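Local coordinates for signal recognition 54 kDa protein (Pyrococcus furiosus, PDB 3DM5), which belongs to the SRP54 family of signal recognition particle proteins, combining a helical bundle, a P-loop GTPase domain and a signal peptide binding domain, at residues Thr138-Pro141 / His145-Arg148; Pro162-Lys165 / Lys169-Lys172. All blocks are in the same frame, centred on the assembly; numbering follows the deposited sequence.

In the fold
Both contacts lie within the GTPase domain, on the half of its mixed sheet that ends in strand 157-159. They follow one another along the chain: contact 1 joins the loop after strand 131-135 to helix 142-151, and contact 2 joins the loop after strand 157-159 to helix 167-180. Their centres are about 11 Å apart and they touch, with Thr138 CG2 lying 3.7 Å from Leu170 CD1 and Pro141 also packing on Pro162. Each contact spans a strand-to-helix passage at neighbouring sheet strands. Contact 1 faces the GDP, while contact 2 lies beside contact 1 and is not part of the nucleotide pocket.

Contact 1 (Thr138-Pro141 / His145-Arg148); sequences TWRP and HQLR. With GDP (guanosine-5'-diphosphate), chain J; SO4 (sulfate ion), chain E; SO4 (sulfate ion), chain L.
Arg140 and Gln146 are joined by the one hydrogen bond between 138-141 and 145-148. Arg140 NH2 gives it to Gln146 OE1 over 2.9 Å, with an angle of 152° at the hydrogen. The donor approaches the amide oxygen almost head-on to its C=O, though that oxygen stands somewhat out of the guanidinium plane, and the two flat groups are turned 38° against each other. A bend at chi3 brings the arginine end round to the helix. Gln146 reaches out from its side as a straight chain, CG anti to the backbone N (chi1 174°).

Both residues also hold the diphosphate of the GDP. Gln146 uses the other end of its amide, NE2 donating to O1A of GDP at 3.0 Å in a fairly straight bond, while Arg140 NH1 makes a weak one to O2B of GDP at 3.1 Å. OE1 is held by the arginine and NE2 by the nucleotide, which probably settles which way round the amide lies, and the guanidinium probably offsets part of the phosphate charge. Both side chains also rest on Thr114 of helix 113-125.

On the same helix, two sulfate ions, probably from the crystallisation liquor, take bonds from His145 and Arg148. His145 meets one at the edge of its ring through NE2, 3.1 Å from O3 of that sulfate, and its ND1 is hydrogen-bonded to ND1 of His145 of the second subunit. Arg148 reaches the other weakly through NH2, while its NE pairs with Asp152.

Asp137, Thr138, Arg140, Gln146 and Leu147 fit the Asp-Thr-x-Arg-x-x-Ala-x-x-Gln-Leu signature of SRP-type GTPases, which runs from the loop into the helix; arginine and glutamine beside the probable P-loop at the nucleotide phosphates are characteristic of this family's nucleotide-binding site.

Contact 2 (Pro162-Lys165 / Lys169-Lys172); sequences PQEK and KLAK
The chain turns from loop into helix here, bringing Glu164 and Leu170 nearest to each other, with 6.8 Å between Glu164 CA and Leu170 CA. Glu164 carries the whole contact from the loop side, its side chain starting toward the helix with CG anti to the backbone N (chi1 174°). Its aliphatic part lies against Leu170: the two chains run past one another in opposite directions, Glu164 CB packing 3.8 Å from Leu170 CG, with CG of the glutamate close to the same branch point. Leu170 is buried, and beyond this loop it packs on Ser136 and Thr138.

The helix concerned, 167-180, belongs to a beta-alpha-beta crossover of the P-loop domain: it follows strand 157-159, outermost in this chain's sheet, and leads to strand 185-189, with strand 131-135 lying between the two in the sheet. Glu164 lies in the loop just ahead of this helix and reaches its first turn.

A bend at chi2 (45°) swings the Glu164 carboxylate off the leucine and toward Lys169. The lysine crosses it at about a right angle, and a salt bridge closes between Glu164 OE2 and Lys169 NZ at 3.0 Å. The same oxygen takes a weak hydrogen bond from the backbone N of Asp166. Lys169 NZ has a second, long and weak ion pair with Glu173, one helical turn further along.

Contact 1 (Thr138-Pro141 / His145-Arg148)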
ATOM      1  N   THR A 138     -21.705  20.795 -30.461  1.00 63.78           N
ATOM      2  CA  THR A 138     -21.869  20.185 -31.773  1.00 64.77           C
ATOM      3  C   THR A 138     -20.806  19.113 -32.002  1.00 60.88           C
ATOM      4  O   THR A 138     -20.874  18.366 -32.971  1.00 62.54           O
ATOM      5  CB  THR A 138     -21.785  21.253 -32.900  1.00 67.49           C
ATOM      6  OG1 THR A 138     -20.547  21.965 -32.801  1.00 63.81           O
ATOM      7  CG2 THR A 138     -22.926  22.248 -32.784  1.00 57.64           C
ATOM      8  N   TRP A 139     -19.832  19.054 -31.093  1.00 62.87           N
ATOM      9  CA  TRP A 139     -18.691  18.125 -31.162  1.00 74.31           C
ATOM     10  C   TRP A 139     -19.025  16.687 -30.700  1.00 76.66           C
ATOM     11  O   TRP A 139     -18.406  15.721 -31.143  1.00 76.89           O
ATOM     12  CB  TRP A 139     -17.530  18.688 -30.335  1.00 75.12           C
ATOM     13  CG  TRP A 139     -16.166  18.298 -30.813  1.00 82.79           C
ATOM     14  CD1 TRP A 139     -15.479  18.829 -31.872  1.00 79.65           C
ATOM     15  CD2 TRP A 139     -15.303  17.315 -30.224  1.00 86.29           C
ATOM     16  NE1 TRP A 139     -14.246  18.224 -31.984  1.00 80.91           N
ATOM     17  CE2 TRP A 139     -14.115  17.291 -30.988  1.00 86.58           C
ATOM     18  CE3 TRP A 139     -15.421  16.452 -29.125  1.00 78.88           C
ATOM     19  CZ2 TRP A 139     -13.054  16.428 -30.693  1.00 85.45           C
ATOM     20  CZ3 TRP A 139     -14.366  15.599 -28.833  1.00 82.03           C
ATOM     21  CH2 TRP A 139     -13.196  15.592 -29.616  1.00 83.57           C
ATOM     22  N   ARG A 140     -19.984  16.565 -29.790  1.00 76.71           N
ATOM     23  CA  ARG A 140     -20.554  15.275 -29.407  1.00 73.23           C
ATOM     24  C   ARG A 140     -22.006  15.500 -28.997  1.00 77.76           C
ATOM     25  O   ARG A 140     -22.318  15.571 -27.807  1.00 74.40           O
ATOM     26  CB  ARG A 140     -19.758  14.607 -28.279  1.00 76.88           C
ATOM     27  CG  ARG A 140     -19.082  15.564 -27.276  1.00 75.62           C
ATOM     28  CD  ARG A 140     -18.849  14.868 -25.926  1.00 76.19           C
ATOM     29  NE  ARG A 140     -20.023  14.067 -25.574  1.00 80.95           N
ATOM     30  CZ  ARG A 140     -20.393  13.744 -24.337  1.00 64.65           C
ATOM     31  NH1 ARG A 140     -19.686  14.148 -23.287  1.00 56.96           N
ATOM     32  NH2 ARG A 140     -21.486  13.018 -24.157  1.00 50.64           N
ATOM     33  N   PRO A 141     -22.896  15.631 -29.998  1.00 82.54           N
ATOM     34  CA  PRO A 141     -24.334  15.931 -29.881  1.00 74.73           C
ATOM     35  C   PRO A 141     -25.139  14.993 -28.960  1.00 82.90           C
ATOM     36  O   PRO A 141     -26.275  15.345 -28.602  1.00 73.87           O
ATOM     37  CB  PRO A 141     -24.836  15.815 -31.339  1.00 83.65           C
ATOM     38  CG  PRO A 141     -23.742  15.053 -32.065  1.00 85.03           C
ATOM     39  CD  PRO A 141     -22.491  15.546 -31.413  1.00 81.54           C
ATOM     40  N   HIS A 145     -28.738  14.881 -25.063  1.00 42.64           N
ATOM     41  CA  HIS A 145     -29.462  13.832 -24.347  1.00 50.41           C
ATOM     42  C   HIS A 145     -28.918  13.520 -22.964  1.00 44.68           C
ATOM     43  O   HIS A 145     -29.695  13.309 -22.044  1.00 37.86           O
ATOM     44  CB  HIS A 145     -29.571  12.577 -25.188  1.00 45.03           C
ATOM     45  CG  HIS A 145     -30.611  12.679 -26.260  1.00 54.02           C
ATOM     46  ND1 HIS A 145     -31.945  12.894 -25.971  1.00 52.58           N
ATOM     47  CD2 HIS A 145     -30.504  12.631 -27.603  1.00 48.03           C
ATOM     48  CE1 HIS A 145     -32.618  12.960 -27.109  1.00 58.99           C
ATOM     49  NE2 HIS A 145     -31.776  12.803 -28.112  1.00 49.29           N
ATOM     50  N   GLN A 146     -27.593  13.509 -22.820  1.00 38.46           N
ATOM     51  CA  GLN A 146     -26.977  13.379 -21.499  1.00 37.72           C
ATOM     52  C   GLN A 146     -27.443  14.448 -20.503  1.00 42.58           C
ATOM     53  O   GLN A 146     -27.644  14.171 -19.323  1.00 43.73           O
ATOM     54  CB  GLN A 146     -25.465  13.399 -21.614  1.00 38.00           C
ATOM     55  CG  GLN A 146     -24.766  13.407 -20.279  1.00 38.63           C
ATOM     56  CD  GLN A 146     -23.265  13.304 -20.430  1.00 44.96           C
ATOM     57  OE1 GLN A 146     -22.757  13.122 -21.533  1.00 52.81           O
ATOM     58  NE2 GLN A 146     -22.545  13.419 -19.320  1.00 46.63           N
ATOM     59  N   LEU A 147     -27.610  15.674 -20.988  1.00 42.89           N
ATOM     60  CA  LEU A 147     -28.073  16.766 -20.148  1.00 38.18           C
ATOM     61  C   LEU A 147     -29.538  16.562 -19.808  1.00 39.62           C
ATOM     62  O   LEU A 147     -29.940  16.806 -18.681  1.00 38.48           O
ATOM     63  CB  LEU A 147     -27.849  18.137 -20.826  1.00 41.15           C
ATOM     64  CG  LEU A 147     -26.417  18.695 -20.935  1.00 39.63           C
ATOM     65  CD1 LEU A 147     -26.374  19.854 -21.905  1.00 39.57           C
ATOM     66  CD2 LEU A 147     -25.814  19.104 -19.579  1.00 35.45           C
ATOM     67  N   ARG A 148     -30.331  16.126 -20.786  1.00 39.51           N
ATOM     68  CA  ARG A 148     -31.739  15.782 -20.542  1.00 49.13           C
ATOM     69  C   ARG A 148     -31.835  14.726 -19.427  1.00 49.37           C
ATOM     70  O   ARG A 148     -32.611  14.871 -18.471  1.00 49.56           O
ATOM     71  CB  ARG A 148     -32.413  15.232 -21.808  1.00 50.98           C
ATOM     72  CG  ARG A 148     -32.645  16.218 -22.953  1.00 40.43           C
ATOM     73  CD  ARG A 148     -33.542  17.335 -22.509  1.00 44.61           C
ATOM     74  NE  ARG A 148     -34.887  16.892 -22.158  1.00 52.78           N
ATOM     75  CZ  ARG A 148     -35.762  16.377 -23.018  1.00 48.67           C
ATOM     76  NH1 ARG A 148     -35.436  16.201 -24.287  1.00 50.18           N
ATOM     77  NH2 ARG A 148     -36.960  16.021 -22.602  1.00 43.71           N
TER
HETATM   78  PB  GDP J 501     -17.297  15.356 -21.130  1.00 37.55           P
HETATM   79  O1B GDP J 501     -16.096  15.673 -20.306  1.00 37.31           O
HETATM   80  O2B GDP J 501     -16.834  14.879 -22.484  1.00 42.79           O
HETATM   81  O3B GDP J 501     -18.168  16.582 -21.247  1.00 43.28           O
HETATM   82  O3A GDP J 501     -18.098  14.078 -20.556  1.00 51.18           O
HETATM   83  PA  GDP J 501     -18.660  13.855 -19.068  1.00 42.99           P
HETATM   84  O1A GDP J 501     -19.612  12.696 -19.025  1.00 49.29           O
HETATM   85  O2A GDP J 501     -19.318  15.084 -18.510  1.00 45.54           O
HETATM   86  O5' GDP J 501     -17.329  13.434 -18.273  1.00 45.02           O
HETATM   87  C5' GDP J 501     -16.715  12.211 -18.662  1.00 39.78           C
HETATM   88  C4' GDP J 501     -16.600  11.251 -17.475  1.00 46.24           C
HETATM   89  O4' GDP J 501     -16.060  11.864 -16.281  1.00 50.38           O
HETATM   90  C3' GDP J 501     -17.955  10.675 -17.102  1.00 43.99           C
HETATM   91  O3' GDP J 501     -17.728   9.276 -16.904  1.00 40.52           O
HETATM   92  C2' GDP J 501     -18.315  11.381 -15.807  1.00 42.32           C
HETATM   93  O2' GDP J 501     -19.044  10.561 -14.923  1.00 46.26           O
HETATM   94  C1' GDP J 501     -16.961  11.620 -15.186  1.00 43.73           C
HETATM   95  N9  GDP J 501     -16.918  12.752 -14.247  1.00 45.92           N
HETATM   96  C8  GDP J 501     -17.204  14.047 -14.467  1.00 45.78           C
HETATM   97  N7  GDP J 501     -16.990  14.780 -13.341  1.00 43.70           N
HETATM   98  C5  GDP J 501     -16.541  13.938 -12.390  1.00 48.62           C
HETATM   99  C6  GDP J 501     -16.117  14.014 -10.967  1.00 44.96           C
HETATM  100  O6  GDP J 501     -16.097  15.096 -10.333  1.00 41.26           O
HETATM  101  N1  GDP J 501     -15.746  12.875 -10.370  1.00 48.09           N
HETATM  102  C2  GDP J 501     -15.730  11.691 -11.006  1.00 45.85           C
HETATM  103  N2  GDP J 501     -15.336  10.592 -10.329  1.00 45.68           N
HETATM  104  N3  GDP J 501     -16.092  11.544 -12.294  1.00 48.64           N
HETATM  105  C4  GDP J 501     -16.499  12.608 -13.007  1.00 49.39           C
HETATM  106  S   SO4 E 446     -34.573  14.174 -30.544  1.00123.29           S
HETATM  107  O1  SO4 E 446     -35.277  13.577 -31.681  1.00 92.17           O
HETATM  108  O2  SO4 E 446     -35.085  13.556 -29.319  1.00101.89           O
HETATM  109  O3  SO4 E 446     -33.128  13.957 -30.689  1.00 90.26           O
HETATM  110  O4  SO4 E 446     -34.817  15.615 -30.479  1.00109.31           O
HETATM  111  S   SO4 L 445     -38.701  13.642 -25.010  1.00111.83           S
HETATM  112  O1  SO4 L 445     -39.011  15.072 -25.123  1.00 73.43           O
HETATM  113  O2  SO4 L 445     -38.630  13.297 -23.585  1.00 73.84           O
HETATM  114  O3  SO4 L 445     -39.721  12.816 -25.655  1.00103.90           O
HETATM  115  O4  SO4 L 445     -37.443  13.371 -25.705  1.00 85.01           O

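Contact 2 (Pro162-Lys165 / Lys169-Lys172)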
ATOM      1  N   PRO A 162     -29.492  18.372 -31.418  1.00 87.91           N
ATOM      2  CA  PRO A 162     -28.482  17.441 -31.935  1.00 98.94           C
ATOM      3  C   PRO A 162     -28.367  17.492 -33.470  1.00100.88           C
ATOM      4  O   PRO A 162     -27.443  16.907 -34.040  1.00 85.82           O
ATOM      5  CB  PRO A 162     -28.994  16.074 -31.456  1.00 90.04           C
ATOM      6  CG  PRO A 162     -29.752  16.378 -30.200  1.00 73.38           C
ATOM      7  CD  PRO A 162     -30.375  17.739 -30.416  1.00 79.14           C
ATOM      8  N   GLN A 163     -29.289  18.204 -34.117  1.00100.76           N
ATOM      9  CA  GLN A 163     -29.285  18.352 -35.570  1.00102.92           C
ATOM     10  C   GLN A 163     -29.043  19.802 -35.994  1.00 95.04           C
ATOM     11  O   GLN A 163     -29.659  20.306 -36.940  1.00 88.32           O
ATOM     12  CB  GLN A 163     -30.597  17.831 -36.167  1.00108.23           C
ATOM     13  N   GLU A 164     -28.152  20.469 -35.270  1.00 93.61           N
ATOM     14  CA  GLU A 164     -27.650  21.778 -35.675  1.00 94.31           C
ATOM     15  C   GLU A 164     -26.128  21.737 -35.697  1.00 89.90           C
ATOM     16  O   GLU A 164     -25.505  21.121 -34.824  1.00 88.47           O
ATOM     17  CB  GLU A 164     -28.160  22.883 -34.750  1.00 84.86           C
ATOM     18  CG  GLU A 164     -27.574  24.259 -35.025  1.00 81.64           C
ATOM     19  CD  GLU A 164     -27.530  24.611 -36.494  1.00 89.11           C
ATOM     20  OE1 GLU A 164     -27.999  23.805 -37.323  1.00 82.09           O
ATOM     21  OE2 GLU A 164     -27.019  25.707 -36.816  1.00 95.05           O
ATOM     22  N   LYS A 165     -25.522  22.378 -36.689  1.00 82.68           N
ATOM     23  CA  LYS A 165     -24.097  22.173 -36.914  1.00 80.87           C
ATOM     24  C   LYS A 165     -23.269  23.452 -36.818  1.00 75.75           C
ATOM     25  O   LYS A 165     -22.045  23.411 -36.861  1.00 66.68           O
ATOM     26  CB  LYS A 165     -23.866  21.464 -38.252  1.00 69.65           C
ATOM     27  N   LYS A 169     -24.077  29.779 -33.926  1.00 58.52           N
ATOM     28  CA  LYS A 169     -25.496  29.933 -34.169  1.00 56.06           C
ATOM     29  C   LYS A 169     -26.264  29.293 -33.027  1.00 63.35           C
ATOM     30  O   LYS A 169     -27.159  29.912 -32.441  1.00 61.25           O
ATOM     31  CB  LYS A 169     -25.896  29.288 -35.492  1.00 77.45           C
ATOM     32  CG  LYS A 169     -26.161  30.262 -36.629  1.00 90.85           C
ATOM     33  CD  LYS A 169     -26.839  29.527 -37.794  1.00115.47           C
ATOM     34  CE  LYS A 169     -27.836  28.472 -37.284  1.00103.24           C
ATOM     35  NZ  LYS A 169     -28.546  27.729 -38.373  1.00 87.32           N
ATOM     36  N   LEU A 170     -25.897  28.051 -32.711  1.00 64.34           N
ATOM     37  CA  LEU A 170     -26.607  27.241 -31.724  1.00 51.34           C
ATOM     38  C   LEU A 170     -26.637  27.941 -30.378  1.00 48.24           C
ATOM     39  O   LEU A 170     -27.676  28.056 -29.734  1.00 47.66           O
ATOM     40  CB  LEU A 170     -25.914  25.897 -31.559  1.00 52.07           C
ATOM     41  CG  LEU A 170     -26.767  24.656 -31.747  1.00 56.07           C
ATOM     42  CD1 LEU A 170     -26.022  23.464 -31.206  1.00 55.10           C
ATOM     43  CD2 LEU A 170     -28.126  24.818 -31.098  1.00 42.08           C
ATOM     44  N   ALA A 171     -25.474  28.417 -29.963  1.00 39.94           N
ATOM     45  CA  ALA A 171     -25.348  29.073 -28.673  1.00 48.46           C
ATOM     46  C   ALA A 171     -26.187  30.348 -28.581  1.00 47.15           C
ATOM     47  O   ALA A 171     -26.736  30.659 -27.525  1.00 50.01           O
ATOM     48  CB  ALA A 171     -23.852  29.339 -28.332  1.00 44.67           C
ATOM     49  N   LYS A 172     -26.291  31.081 -29.686  1.00 50.19           N
ATOM     50  CA  LYS A 172     -27.117  32.290 -29.708  1.00 52.79           C
ATOM     51  C   LYS A 172     -28.620  31.985 -29.753  1.00 46.81           C
ATOM     52  O   LYS A 172     -29.392  32.570 -28.996  1.00 45.62           O
ATOM     53  CB  LYS A 172     -26.722  33.222 -30.855  1.00 54.26           C
TER